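Local coordinates for protein ribose-phosphate pyrophosphokinase (Thermus thermophilus, PDB 7PN0) that probably catalyses the transfer of pyrophosphate from ATP to ribose 5-phosphate, giving phosphoribosyl pyrophosphate (PRPP), and binds ADP, at residues V123-L128 against V141-A146; A188-E193 against R203-E208. All coordinates share one frame; numbering follows the deposited sequence.

Contact 1 (V123-L128 against V141-A146); sequences VLTMTL and VDHLSA. With SO4 (sulfate ion), chain F.
H143 and L128 meet in two ways where the parallel strands 123-126 and 141-144 run out. The imidazole swings toward the end of the neighbouring strand because CG stands anti to the backbone N (chi1 -178°), which brings NE2 of H143 within 3.0 Å of the amide N of L128. That N-H points nearly straight at the nitrogen, yet the donor lies 37° out of the ring plane. The isobutyl group of L128 then folds over the same ring, with CD1 3.9 Å from the H143 centroid and only 8° off its normal, a CH-pi contact. Behind this pair the backbones make a regular parallel ladder, T125 alternately donating to D142 and accepting from L144.

On the face bearing L124, M126, D142 and L144, the side chains of M126 and L144 cross at about a right angle, and the methionine bends at chi3 to bring CE to 3.9 Å from CB of L144. CD1 of L124 rests against CG of L144 at 3.8 Å, and helix 287-299 covers this face. D142 OD2 shares a water with V123 O and pairs with R122, whereas OD1 meets R48 of a second subunit.

Past the strand ends, the T127 hydroxyl (OG1 to sulfate O2, 2.6 Å) and the A146 amide (N to O2, 2.9 Å) both donate to one sulfate oxygen. S145 OG gives its proton to O1 of that ion at 2.7 Å, and R175 binds it too. Three neutral donors and one guanidinium thus bind an anion probably taken from the crystallisation liquor, consistent with a site between the two strand ends that is suited to phosphate-like groups.

Contact 2 (A188-E193 against R203-E208); sequences AFIDKE and RMLVGE
R203 reaches over to E193 at the turn end of the hairpin, where NH1 of R203 sits 3.1 Å from OE2 of E193 in a salt bridge. The nitrogen meets this oxygen from above the carboxylate, 60° out of its plane, and the two flat groups are turned 77° against each other. CG of E193, anti to the carbonyl carbon (chi1 -59°), lies 3.6 Å from CD of R203; the bend at chi2 then turns the carboxylate toward NH1. The aliphatic start of R203 also runs beside D191, with CB 3.4 Å from OD2 of D191.

What sets R203 there is a classic beta bulge: N of R203 (2.9 Å) and N of M204 (3.2 Å) both donate to O of D191, from the same face of its carbonyl plane. Beyond it the antiparallel ladder is regular, F189 and V206 exchanging two backbone bonds as a hydrogen-bonded pair. On the other face, CD1 of L205 lies 4.0 Å from CB of I190.

Strand 200-206 is the outermost strand of its sheet within the chain, and strand 187-194 is flanked on its inner side by the parallel strand 163-167, through backbone bonds of A188 and I190. Helix 225-236 packs on I190 and K192, while F189 meets F189 of a third subunit edge-to-face.

The two contacts follow one another in sequence; their centres are 31 Å apart and their nearest atoms about 18 Å, so they do not meet. Each belongs to a different sheet: 123-128 with 141-146 forms one margin of the five-stranded parallel sheet, whereas 188-193 with 203-208 is the hairpin at the edge of the seven-stranded mixed sheet. Helix 147-157, strand 163-167 and helix 173-183 come between them in sequence. This fits the two PRTase-like halves of the PRPP synthetase fold. Contact 1 is buried near the middle of the chain, contact 2 peripheral; both reach other subunits of the six-chain assembly, through D142 and through F189, M204 and V206.

Contact 1 (V123-L128 against V141-A146)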
loop_
_atom_site.group_PDB
_atom_site.type_symbol
_atom_site.label_atom_id
_atom_site.label_comp_id
_atom_site.label_asym_id
_atom_site.label_seq_id
_atom_site.Cartn_x
_atom_site.Cartn_y
_atom_site.Cartn_z
ATOM N N VAL A 123 -16.126 7.849 5.750
ATOM C CA VAL A 123 -16.797 9.046 5.192
ATOM C C VAL A 123 -18.255 8.946 5.631
ATOM O O VAL A 123 -18.783 7.837 5.676
ATOM C CB VAL A 123 -16.685 9.155 3.656
ATOM C CG1 VAL A 123 -17.528 10.256 3.087
ATOM C CG2 VAL A 123 -15.261 9.370 3.232
ATOM N N LEU A 124 -18.840 10.092 5.907
ATOM C CA LEU A 124 -20.291 10.289 6.168
ATOM C C LEU A 124 -20.753 11.376 5.212
ATOM O O LEU A 124 -20.165 12.457 5.275
ATOM C CB LEU A 124 -20.533 10.697 7.633
ATOM C CG LEU A 124 -21.986 11.043 7.985
ATOM C CD1 LEU A 124 -22.894 9.874 7.669
ATOM C CD2 LEU A 124 -22.093 11.505 9.444
ATOM N N THR A 125 -21.728 11.080 4.349
ATOM C CA THR A 125 -22.124 12.033 3.298
ATOM C C THR A 125 -23.621 11.909 3.072
ATOM O O THR A 125 -24.234 10.998 3.599
ATOM C CB THR A 125 -21.259 11.865 2.039
ATOM O OG1 THR A 125 -21.524 12.903 1.103
ATOM C CG2 THR A 125 -21.441 10.546 1.325
ATOM N N MET A 126 -24.151 12.742 2.192
ATOM C CA MET A 126 -25.607 12.735 1.916
ATOM C C MET A 126 -25.806 12.967 0.424
ATOM O O MET A 126 -25.099 13.784 -0.148
ATOM C CB MET A 126 -26.349 13.784 2.737
ATOM C CG MET A 126 -27.819 13.928 2.367
ATOM S SD MET A 126 -28.665 15.120 3.475
ATOM C CE MET A 126 -28.990 14.084 4.888
ATOM N N THR A 127 -26.768 12.279 -0.148
ATOM C CA THR A 127 -27.181 12.476 -1.554
ATOM C C THR A 127 -25.952 12.628 -2.470
ATOM O O THR A 127 -25.772 13.699 -3.125
ATOM C CB THR A 127 -28.177 13.634 -1.677
ATOM O OG1 THR A 127 -29.226 13.490 -0.710
ATOM C CG2 THR A 127 -28.754 13.693 -3.075
ATOM N N LEU A 128 -25.189 11.557 -2.666
ATOM C CA LEU A 128 -24.149 11.524 -3.737
ATOM C C LEU A 128 -24.811 11.698 -5.093
ATOM O O LEU A 128 -25.922 11.200 -5.283
ATOM C CB LEU A 128 -23.394 10.211 -3.698
ATOM C CG LEU A 128 -22.488 10.086 -2.492
ATOM C CD1 LEU A 128 -22.003 8.668 -2.375
ATOM C CD2 LEU A 128 -21.330 11.069 -2.585
ATOM N N VAL A 141 -18.236 4.022 3.836
ATOM C CA VAL A 141 -18.995 5.257 3.550
ATOM C C VAL A 141 -20.410 5.049 4.103
ATOM O O VAL A 141 -20.989 4.050 3.842
ATOM C CB VAL A 141 -19.012 5.635 2.063
ATOM C CG1 VAL A 141 -19.945 6.803 1.813
ATOM C CG2 VAL A 141 -17.598 5.886 1.489
ATOM N N ASP A 142 -20.850 5.936 4.959
ATOM C CA ASP A 142 -22.282 5.979 5.338
ATOM C C ASP A 142 -22.916 7.072 4.484
ATOM O O ASP A 142 -22.527 8.228 4.592
ATOM C CB ASP A 142 -22.472 6.157 6.840
ATOM C CG ASP A 142 -22.062 4.926 7.632
ATOM O OD1 ASP A 142 -22.519 3.799 7.290
ATOM O OD2 ASP A 142 -21.225 5.073 8.512
ATOM N N HIS A 143 -23.822 6.662 3.619
ATOM C CA HIS A 143 -24.483 7.534 2.623
ATOM C C HIS A 143 -25.907 7.810 3.119
ATOM O O HIS A 143 -26.727 6.914 2.975
ATOM C CB HIS A 143 -24.430 6.848 1.254
ATOM C CG HIS A 143 -25.022 7.616 0.133
ATOM N ND1 HIS A 143 -25.279 7.023 -1.072
ATOM C CD2 HIS A 143 -25.410 8.909 0.028
ATOM C CE1 HIS A 143 -25.827 7.911 -1.883
ATOM N NE2 HIS A 143 -25.921 9.068 -1.229
ATOM N N LEU A 144 -26.173 9.005 3.651
ATOM C CA LEU A 144 -27.517 9.371 4.180
ATOM C C LEU A 144 -28.411 9.783 3.003
ATOM O O LEU A 144 -27.926 10.428 2.054
ATOM C CB LEU A 144 -27.361 10.528 5.168
ATOM C CG LEU A 144 -26.507 10.278 6.403
ATOM C CD1 LEU A 144 -26.474 11.498 7.301
ATOM C CD2 LEU A 144 -26.955 9.057 7.177
ATOM N N SER A 145 -29.706 9.493 3.114
ATOM C CA SER A 145 -30.746 9.928 2.163
ATOM C C SER A 145 -31.480 11.164 2.704
ATOM O O SER A 145 -31.796 11.180 3.928
ATOM C CB SER A 145 -31.713 8.822 1.944
ATOM O OG SER A 145 -32.762 9.259 1.089
ATOM N N ALA A 146 -31.764 12.118 1.826
ATOM C CA ALA A 146 -32.642 13.293 2.089
ATOM C C ALA A 146 -34.100 12.952 1.785
ATOM O O ALA A 146 -34.948 13.821 2.045
ATOM C CB ALA A 146 -32.224 14.482 1.284
HETATM S S SO4 F . -31.138 10.529 -1.924
HETATM O O1 SO4 F . -31.444 9.281 -1.271
HETATM O O2 SO4 F . -30.968 11.536 -0.896
HETATM O O3 SO4 F . -32.250 10.932 -2.818
HETATM O O4 SO4 F . -29.924 10.411 -2.657
HETATM O O HOH W 1 -19.216 6.813 8.457
#

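Contact 2 (A188-E193 against R203-E208)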
loop_
_atom_site.group_PDB
_atom_site.type_symbol
_atom_site.label_atom_id
_atom_site.label_comp_id
_atom_site.label_asym_id
_atom_site.label_seq_id
_atom_site.Cartn_x
_atom_site.Cartn_y
_atom_site.Cartn_z
ATOM N N ALA A 188 -45.421 12.000 -13.131
ATOM C CA ALA A 188 -45.524 12.422 -14.540
ATOM C C ALA A 188 -44.112 12.630 -15.064
ATOM O O ALA A 188 -43.199 12.774 -14.239
ATOM C CB ALA A 188 -46.350 13.673 -14.660
ATOM N N PHE A 189 -43.966 12.677 -16.383
ATOM C CA PHE A 189 -42.691 12.976 -17.067
ATOM C C PHE A 189 -42.948 14.098 -18.061
ATOM O O PHE A 189 -43.919 14.003 -18.854
ATOM C CB PHE A 189 -42.121 11.711 -17.725
ATOM C CG PHE A 189 -40.766 11.942 -18.341
ATOM C CD1 PHE A 189 -40.633 12.457 -19.615
ATOM C CD2 PHE A 189 -39.623 11.721 -17.599
ATOM C CE1 PHE A 189 -39.378 12.745 -20.138
ATOM C CE2 PHE A 189 -38.369 11.991 -18.130
ATOM C CZ PHE A 189 -38.249 12.520 -19.391
ATOM N N ILE A 190 -42.065 15.085 -18.115
ATOM C CA ILE A 190 -42.193 16.167 -19.123
ATOM C C ILE A 190 -40.907 16.198 -19.957
ATOM O O ILE A 190 -39.816 16.482 -19.431
ATOM C CB ILE A 190 -42.622 17.500 -18.465
ATOM C CG1 ILE A 190 -43.044 18.539 -19.515
ATOM C CG2 ILE A 190 -41.553 18.046 -17.515
ATOM C CD1 ILE A 190 -43.858 19.727 -18.949
ATOM N N ASP A 191 -41.023 15.739 -21.202
ATOM C CA ASP A 191 -39.935 15.789 -22.209
ATOM C C ASP A 191 -39.980 17.205 -22.782
ATOM O O ASP A 191 -41.007 17.548 -23.418
ATOM C CB ASP A 191 -40.102 14.672 -23.248
ATOM C CG ASP A 191 -39.037 14.660 -24.335
ATOM O OD1 ASP A 191 -37.851 14.894 -24.022
ATOM O OD2 ASP A 191 -39.402 14.428 -25.487
ATOM N N LYS A 192 -38.953 18.004 -22.509
ATOM C CA LYS A 192 -38.815 19.397 -22.996
ATOM C C LYS A 192 -37.448 19.590 -23.667
ATOM O O LYS A 192 -36.579 18.706 -23.509
ATOM C CB LYS A 192 -39.041 20.373 -21.844
ATOM C CG LYS A 192 -38.483 19.937 -20.495
ATOM C CD LYS A 192 -37.138 20.545 -20.178
ATOM C CE LYS A 192 -36.335 19.675 -19.239
ATOM N NZ LYS A 192 -35.090 20.341 -18.818
ATOM N N GLU A 193 -37.307 20.683 -24.428
ATOM C CA GLU A 193 -36.091 21.052 -25.209
ATOM C C GLU A 193 -35.850 22.555 -25.058
ATOM O O GLU A 193 -36.801 23.328 -25.330
ATOM C CB GLU A 193 -36.248 20.772 -26.711
ATOM C CG GLU A 193 -36.536 19.321 -27.067
ATOM C CD GLU A 193 -35.339 18.407 -27.303
ATOM O OE1 GLU A 193 -34.198 18.915 -27.360
ATOM O OE2 GLU A 193 -35.559 17.176 -27.449
ATOM N N ARG A 203 -42.157 18.765 -25.787
ATOM C CA ARG A 203 -42.231 17.704 -26.830
ATOM C C ARG A 203 -43.290 16.678 -26.416
ATOM O O ARG A 203 -44.179 16.396 -27.213
ATOM C CB ARG A 203 -40.879 17.010 -27.037
ATOM C CG ARG A 203 -39.874 17.801 -27.864
ATOM C CD ARG A 203 -38.774 16.924 -28.459
ATOM N NE ARG A 203 -38.846 16.752 -29.912
ATOM C CZ ARG A 203 -37.818 16.423 -30.698
ATOM N NH1 ARG A 203 -36.613 16.225 -30.184
ATOM N NH2 ARG A 203 -37.998 16.297 -32.004
ATOM N N MET A 204 -43.194 16.132 -25.206
ATOM C CA MET A 204 -44.104 15.057 -24.737
ATOM C C MET A 204 -44.421 15.258 -23.257
ATOM O O MET A 204 -43.521 15.675 -22.513
ATOM C CB MET A 204 -43.452 13.685 -24.918
ATOM C CG MET A 204 -44.384 12.550 -24.584
ATOM S SD MET A 204 -44.056 11.079 -25.586
ATOM C CE MET A 204 -44.628 11.664 -27.180
ATOM N N LEU A 205 -45.646 14.928 -22.858
ATOM C CA LEU A 205 -46.060 14.794 -21.442
ATOM C C LEU A 205 -46.651 13.402 -21.247
ATOM O O LEU A 205 -47.542 13.024 -22.039
ATOM C CB LEU A 205 -47.090 15.887 -21.149
ATOM C CG LEU A 205 -47.574 16.001 -19.705
ATOM C CD1 LEU A 205 -46.468 16.523 -18.793
ATOM C CD2 LEU A 205 -48.800 16.909 -19.638
ATOM N N VAL A 206 -46.190 12.651 -20.243
ATOM C CA VAL A 206 -46.916 11.422 -19.805
ATOM C C VAL A 206 -47.295 11.601 -18.331
ATOM O O VAL A 206 -46.428 12.075 -17.522
ATOM C CB VAL A 206 -46.182 10.100 -20.154
ATOM C CG1 VAL A 206 -44.843 10.323 -20.835
ATOM C CG2 VAL A 206 -46.078 9.131 -18.988
ATOM N N GLY A 207 -48.551 11.251 -18.021
ATOM C CA GLY A 207 -49.278 11.683 -16.813
ATOM C C GLY A 207 -49.966 13.012 -17.061
ATOM O O GLY A 207 -49.873 13.562 -18.188
ATOM N N GLU A 208 -50.635 13.533 -16.040
ATOM C CA GLU A 208 -51.396 14.800 -16.114
ATOM C C GLU A 208 -50.789 15.835 -15.162
ATOM O O GLU A 208 -50.525 15.484 -13.990
ATOM C CB GLU A 208 -52.858 14.505 -15.775
ATOM C CG GLU A 208 -53.652 14.010 -16.973
ATOM C CD GLU A 208 -54.411 12.716 -16.723
ATOM O OE1 GLU A 208 -53.805 11.777 -16.160
ATOM O OE2 GLU A 208 -55.607 12.649 -17.088
#